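Local structure of protection of telomeres protein poz1 (Schizosaccharomyces pombe, 5WE0) at residues Ala146-Trp151 against Met207-Phe212; Lys139-Ala144 against Ser217-Cys222. The protein is a telomeric DNA-binding protein that negatively regulates telomerase and telomere length. All coordinates share one frame; numbering follows the deposited sequence.

Contact 1. Residues Ala146-Trp151 against Met207-Phe212; sequences AGICRW and MPWSKF
W151 has its CG anti to the carbonyl carbon (chi1 -84°), while W209 has its CG anti to the backbone N (chi1 180°), and these torsions turn the two indoles into an edge-to-face pair. The six-membered ring of W209 presents its edge to the pyrrole face of W151, with CE3 of W209 3.7 Å from CG of W151 and the planes at 66°. Further along the same indole, the CB of W209 lies over the six-membered ring, 3.9 Å from its centroid, a CH-pi contact. At the rim of W151, NE1 points to the backbone O of M207 in a weak hydrogen bond of 3.5 Å. F212 lies flat against the other helix: CA of G147 sits over the middle of its ring, 3.4 Å from the centroid. Glycine suits this place, since a beta carbon would fall about 2.2 Å from CD1 of F212. I148 adds its CG1 at the edge of W209, 4.0 Å from CH2. The guanidinium of R150 meets M207 at its edge, NH1 beside CB; NH1 is buried here without a hydrogen-bonding partner, whereas NH2 makes a weak bond to the backbone of another protein's chain. F154 and W91 extend the aromatic packing, each edge-to-face with one of the tryptophans. W151, W209 and F212 thus form an aromatic cluster where helix 130-157, at G147, packs on the start of helix 209-230.

Contact 2. Residues Lys139-Ala144 against Ser217-Cys222; sequences KLYSCA and SRYIQC
Three polar groups hold the guanidinium of R218 while CD2 of L140 lies over one of its faces, 4.0 Å from NH1. NE bonds to OG of S214 one turn back, NH1 to the backbone of another protein's chain, and NH2 forms a salt bridge with an acidic side chain of that chain. An arginine suits this edge of the contact because its flat end can rest on a leucine methyl and still use its N-H groups around the rim. The other methyl of L140, CD1, reaches the opposite helix at the backbone O of R218 (3.8 Å), and CB of L140 packs on CB of Y219 at 3.9 Å. Y141 and Y219 run side by side and point the same way. With CG of Y219 turned anti to the backbone N (chi1 172°), the ring passes L140 and comes alongside Y141; CB of Y141 lies 3.6 Å from CE1 of Y219, and CD1 of Y141 lies over the face of Y219. OH of Y219 is hydrogen-bonded to OE1 of E107 on helix 93-115. Replacing Y219 by an alanine would probably open a gap beside L140 and Y141 and leave E107 without this partner. The helix segments run roughly antiparallel, their N-to-C directions 144° apart and their axes 8.8 Å apart at closest approach. Between them the chemistry is mostly apolar, while R218 bonds to S214 and the other protein and Y219 to helix 93-115; these polar bonds would probably fix how the two side chains are turned.

Overall arrangement
Following the chain from the N terminus, helix 130-157 first offers residues 139-144 to contact 2 and then, about two turns on, residues 146-151 to contact 1. The chain then passes through helices 164-174, 179-188 and 193-206 and returns at 207-212, where contact 1 closes the inner loop. Helix 209-230 runs back and closes the wider loop at 217-222, so contact 1 is nested inside contact 2. The two meet where F212 and K211 pack on C143. Helix 93-115 touches both, with L103 against I148 and Y141, and the C113-C231 disulfide links it to the chain just beyond helix 209-230.

Contact 1. Residues Ala146-Trp151 against Met207-Phe212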
loop_
_atom_site.group_PDB
_atom_site.type_symbol
_atom_site.label_atom_id
_atom_site.label_comp_id
_atom_site.label_asym_id
_atom_site.label_seq_id
_atom_site.Cartn_x
_atom_site.Cartn_y
_atom_site.Cartn_z
ATOM N N ALA A 146 -6.686 1.024 8.345
ATOM C CA ALA A 146 -8.126 1.074 8.578
ATOM C C ALA A 146 -8.816 1.976 7.561
ATOM O O ALA A 146 -9.934 1.682 7.115
ATOM C CB ALA A 146 -8.421 1.559 9.995
ATOM N N GLY A 147 -8.165 3.079 7.182
ATOM C CA GLY A 147 -8.743 3.952 6.177
ATOM C C GLY A 147 -8.879 3.283 4.820
ATOM O O GLY A 147 -9.886 3.451 4.138
ATOM N N ILE A 148 -7.849 2.544 4.400
ATOM C CA ILE A 148 -7.887 1.848 3.121
ATOM C C ILE A 148 -9.015 0.819 3.105
ATOM O O ILE A 148 -9.796 0.740 2.136
ATOM C CB ILE A 148 -6.517 1.198 2.832
ATOM C CG1 ILE A 148 -5.433 2.274 2.609
ATOM C CG2 ILE A 148 -6.605 0.223 1.659
ATOM C CD1 ILE A 148 -3.984 1.768 2.747
ATOM N N CYS A 149 -9.114 0.008 4.177
ATOM C CA CYS A 149 -10.162 -1.018 4.258
ATOM C C CYS A 149 -11.555 -0.402 4.259
ATOM O O CYS A 149 -12.483 -0.937 3.649
ATOM C CB CYS A 149 -9.999 -1.855 5.528
ATOM S SG CYS A 149 -8.460 -2.754 5.599
ATOM N N ARG A 150 -11.725 0.691 4.987
ATOM C CA ARG A 150 -13.020 1.339 5.058
ATOM C C ARG A 150 -13.414 1.925 3.702
ATOM O O ARG A 150 -14.573 1.804 3.270
ATOM C CB ARG A 150 -12.981 2.412 6.135
ATOM C CG ARG A 150 -14.340 2.968 6.427
ATOM C CD ARG A 150 -14.496 3.218 7.909
ATOM N NE ARG A 150 -14.466 4.659 8.101
ATOM C CZ ARG A 150 -14.737 5.279 9.236
ATOM N NH1 ARG A 150 -14.698 6.605 9.273
ATOM N NH2 ARG A 150 -15.045 4.575 10.316
ATOM N N TRP A 151 -12.467 2.556 3.004
ATOM C CA TRP A 151 -12.824 3.128 1.708
ATOM C C TRP A 151 -13.058 2.053 0.653
ATOM O O TRP A 151 -13.928 2.232 -0.212
ATOM C CB TRP A 151 -11.764 4.134 1.272
ATOM C CG TRP A 151 -12.072 5.474 1.906
ATOM C CD1 TRP A 151 -11.960 5.817 3.239
ATOM C CD2 TRP A 151 -12.613 6.620 1.246
ATOM N NE1 TRP A 151 -12.378 7.118 3.433
ATOM C CE2 TRP A 151 -12.780 7.631 2.224
ATOM C CE3 TRP A 151 -12.950 6.897 -0.079
ATOM C CZ2 TRP A 151 -13.260 8.895 1.909
ATOM C CZ3 TRP A 151 -13.458 8.144 -0.389
ATOM C CH2 TRP A 151 -13.604 9.134 0.600
ATOM N N MET A 207 -14.765 11.380 7.709
ATOM C CA MET A 207 -13.454 10.758 7.653
ATOM C C MET A 207 -12.896 10.865 6.234
ATOM O O MET A 207 -12.747 9.849 5.541
ATOM C CB MET A 207 -13.560 9.302 8.113
ATOM C CG MET A 207 -12.237 8.786 8.636
ATOM S SD MET A 207 -11.841 9.329 10.313
ATOM C CE MET A 207 -10.985 10.875 10.010
ATOM N N PRO A 208 -12.583 12.077 5.769
ATOM C CA PRO A 208 -12.305 12.271 4.339
ATOM C C PRO A 208 -11.027 11.577 3.921
ATOM O O PRO A 208 -10.126 11.341 4.729
ATOM C CB PRO A 208 -12.190 13.795 4.192
ATOM C CG PRO A 208 -11.808 14.268 5.558
ATOM C CD PRO A 208 -12.515 13.342 6.520
ATOM N N TRP A 209 -10.955 11.239 2.631
ATOM C CA TRP A 209 -9.772 10.536 2.161
ATOM C C TRP A 209 -8.498 11.351 2.371
ATOM O O TRP A 209 -7.422 10.768 2.546
ATOM C CB TRP A 209 -9.900 10.141 0.689
ATOM C CG TRP A 209 -8.670 9.439 0.280
ATOM C CD1 TRP A 209 -7.661 9.929 -0.494
ATOM C CD2 TRP A 209 -8.248 8.141 0.725
ATOM N NE1 TRP A 209 -6.639 9.001 -0.586
ATOM C CE2 TRP A 209 -6.974 7.894 0.153
ATOM C CE3 TRP A 209 -8.823 7.162 1.542
ATOM C CZ2 TRP A 209 -6.271 6.697 0.364
ATOM C CZ3 TRP A 209 -8.113 5.969 1.758
ATOM C CH2 TRP A 209 -6.863 5.749 1.159
ATOM N N SER A 210 -8.596 12.686 2.393
ATOM C CA SER A 210 -7.395 13.504 2.550
ATOM C C SER A 210 -6.650 13.178 3.848
ATOM O O SER A 210 -5.426 13.303 3.895
ATOM C CB SER A 210 -7.739 14.991 2.533
ATOM O OG SER A 210 -8.631 15.286 3.590
ATOM N N LYS A 211 -7.374 12.802 4.913
ATOM C CA LYS A 211 -6.723 12.434 6.163
ATOM C C LYS A 211 -5.895 11.161 6.001
ATOM O O LYS A 211 -4.779 11.063 6.526
ATOM C CB LYS A 211 -7.738 12.239 7.286
ATOM C CG LYS A 211 -6.974 11.870 8.568
ATOM C CD LYS A 211 -7.750 11.294 9.740
ATOM C CE LYS A 211 -6.776 11.027 10.933
ATOM N NZ LYS A 211 -5.658 12.052 11.129
ATOM N N PHE A 212 -6.442 10.161 5.299
ATOM C CA PHE A 212 -5.715 8.911 5.118
ATOM C C PHE A 212 -4.601 9.056 4.113
ATOM O O PHE A 212 -3.581 8.380 4.231
ATOM C CB PHE A 212 -6.665 7.805 4.711
ATOM C CG PHE A 212 -7.693 7.548 5.743
ATOM C CD1 PHE A 212 -7.313 7.072 6.993
ATOM C CD2 PHE A 212 -9.018 7.838 5.507
ATOM C CE1 PHE A 212 -8.246 6.865 7.983
ATOM C CE2 PHE A 212 -9.964 7.626 6.489
ATOM C CZ PHE A 212 -9.577 7.134 7.733
#

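Contact 2. Residues Lys139-Ala144 against Ser217-Cys222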
loop_
_atom_site.group_PDB
_atom_site.type_symbol
_atom_site.label_atom_id
_atom_site.label_comp_id
_atom_site.label_asym_id
_atom_site.label_seq_id
_atom_site.Cartn_x
_atom_site.Cartn_y
_atom_site.Cartn_z
ATOM N N LYS A 139 1.277 3.777 14.863
ATOM C CA LYS A 139 0.015 4.515 14.920
ATOM C C LYS A 139 -0.426 4.930 13.521
ATOM O O LYS A 139 -1.594 4.766 13.152
ATOM C CB LYS A 139 0.172 5.738 15.823
ATOM C CG LYS A 139 -0.004 5.399 17.300
ATOM C CD LYS A 139 0.755 6.362 18.206
ATOM C CE LYS A 139 0.193 7.753 18.149
ATOM N NZ LYS A 139 0.975 8.723 18.962
ATOM N N LEU A 140 0.511 5.457 12.726
ATOM C CA LEU A 140 0.219 5.810 11.343
ATOM C C LEU A 140 -0.189 4.587 10.535
ATOM O O LEU A 140 -1.119 4.660 9.722
ATOM C CB LEU A 140 1.440 6.493 10.708
ATOM C CG LEU A 140 1.785 7.860 11.302
ATOM C CD1 LEU A 140 3.201 8.313 10.912
ATOM C CD2 LEU A 140 0.736 8.888 10.859
ATOM N N TYR A 141 0.508 3.461 10.723
ATOM C CA TYR A 141 0.191 2.257 9.959
ATOM C C TYR A 141 -1.238 1.823 10.205
ATOM O O TYR A 141 -1.982 1.477 9.272
ATOM C CB TYR A 141 1.135 1.125 10.331
ATOM C CG TYR A 141 0.741 -0.204 9.743
ATOM C CD1 TYR A 141 1.084 -0.514 8.437
ATOM C CD2 TYR A 141 0.063 -1.174 10.498
ATOM C CE1 TYR A 141 0.746 -1.717 7.869
ATOM C CE2 TYR A 141 -0.270 -2.411 9.928
ATOM C CZ TYR A 141 0.076 -2.658 8.595
ATOM O OH TYR A 141 -0.230 -3.846 7.953
ATOM N N SER A 142 -1.600 1.750 11.477
ATOM C CA SER A 142 -2.914 1.281 11.873
ATOM C C SER A 142 -4.012 2.222 11.362
ATOM O O SER A 142 -5.060 1.769 10.906
ATOM C CB SER A 142 -2.910 1.118 13.404
ATOM O OG SER A 142 -4.213 1.129 13.948
ATOM N N CYS A 143 -3.779 3.534 11.417
ATOM C CA CYS A 143 -4.740 4.480 10.858
ATOM C C CYS A 143 -4.838 4.326 9.337
ATOM O O CYS A 143 -5.941 4.246 8.784
ATOM C CB CYS A 143 -4.363 5.911 11.258
ATOM S SG CYS A 143 -5.604 7.223 10.772
ATOM N N ALA A 144 -3.692 4.285 8.642
ATOM C CA ALA A 144 -3.701 4.135 7.186
ATOM C C ALA A 144 -4.403 2.851 6.767
ATOM O O ALA A 144 -5.203 2.850 5.826
ATOM C CB ALA A 144 -2.278 4.152 6.632
ATOM N N SER A 217 1.064 8.813 3.604
ATOM C CA SER A 217 2.310 9.460 3.206
ATOM C C SER A 217 3.289 9.539 4.374
ATOM O O SER A 217 4.474 9.226 4.234
ATOM C CB SER A 217 2.022 10.864 2.687
ATOM O OG SER A 217 3.252 11.561 2.606
ATOM N N ARG A 218 2.804 9.979 5.541
ATOM C CA ARG A 218 3.667 10.081 6.709
ATOM C C ARG A 218 4.137 8.713 7.173
ATOM O O ARG A 218 5.258 8.586 7.671
ATOM C CB ARG A 218 2.941 10.836 7.823
ATOM C CG ARG A 218 2.916 12.345 7.561
ATOM C CD ARG A 218 2.268 13.090 8.694
ATOM N NE ARG A 218 0.815 13.013 8.657
ATOM C CZ ARG A 218 0.066 12.925 9.746
ATOM N NH1 ARG A 218 0.653 12.900 10.932
ATOM N NH2 ARG A 218 -1.252 12.869 9.656
ATOM N N TYR A 219 3.307 7.681 7.014
ATOM C CA TYR A 219 3.763 6.336 7.337
ATOM C C TYR A 219 4.930 5.927 6.445
ATOM O O TYR A 219 5.899 5.321 6.912
ATOM C CB TYR A 219 2.618 5.316 7.205
ATOM C CG TYR A 219 3.169 3.927 7.360
ATOM C CD1 TYR A 219 3.594 3.460 8.617
ATOM C CD2 TYR A 219 3.350 3.111 6.256
ATOM C CE1 TYR A 219 4.155 2.200 8.752
ATOM C CE2 TYR A 219 3.895 1.859 6.371
ATOM C CZ TYR A 219 4.304 1.407 7.615
ATOM O OH TYR A 219 4.868 0.154 7.696
ATOM N N ILE A 220 4.827 6.197 5.146
ATOM C CA ILE A 220 5.882 5.807 4.214
ATOM C C ILE A 220 7.166 6.567 4.518
ATOM O O ILE A 220 8.259 5.998 4.486
ATOM C CB ILE A 220 5.408 6.022 2.761
ATOM C CG1 ILE A 220 4.260 5.039 2.414
ATOM C CG2 ILE A 220 6.589 5.868 1.780
ATOM C CD1 ILE A 220 4.667 3.533 2.445
ATOM N N GLN A 221 7.057 7.867 4.805
ATOM C CA GLN A 221 8.240 8.684 5.075
ATOM C C GLN A 221 8.890 8.290 6.402
ATOM O O GLN A 221 10.124 8.248 6.515
ATOM C CB GLN A 221 7.851 10.171 5.078
ATOM C CG GLN A 221 7.443 10.735 3.685
ATOM C CD GLN A 221 8.524 10.523 2.596
ATOM O OE1 GLN A 221 8.435 9.596 1.775
ATOM N NE2 GLN A 221 9.548 11.383 2.596
ATOM N N CYS A 222 8.066 8.023 7.419
ATOM C CA CYS A 222 8.556 7.532 8.698
ATOM C C CYS A 222 9.314 6.226 8.520
ATOM O O CYS A 222 10.444 6.073 9.007
ATOM C CB CYS A 222 7.374 7.332 9.651
ATOM S SG CYS A 222 7.824 6.863 11.359
#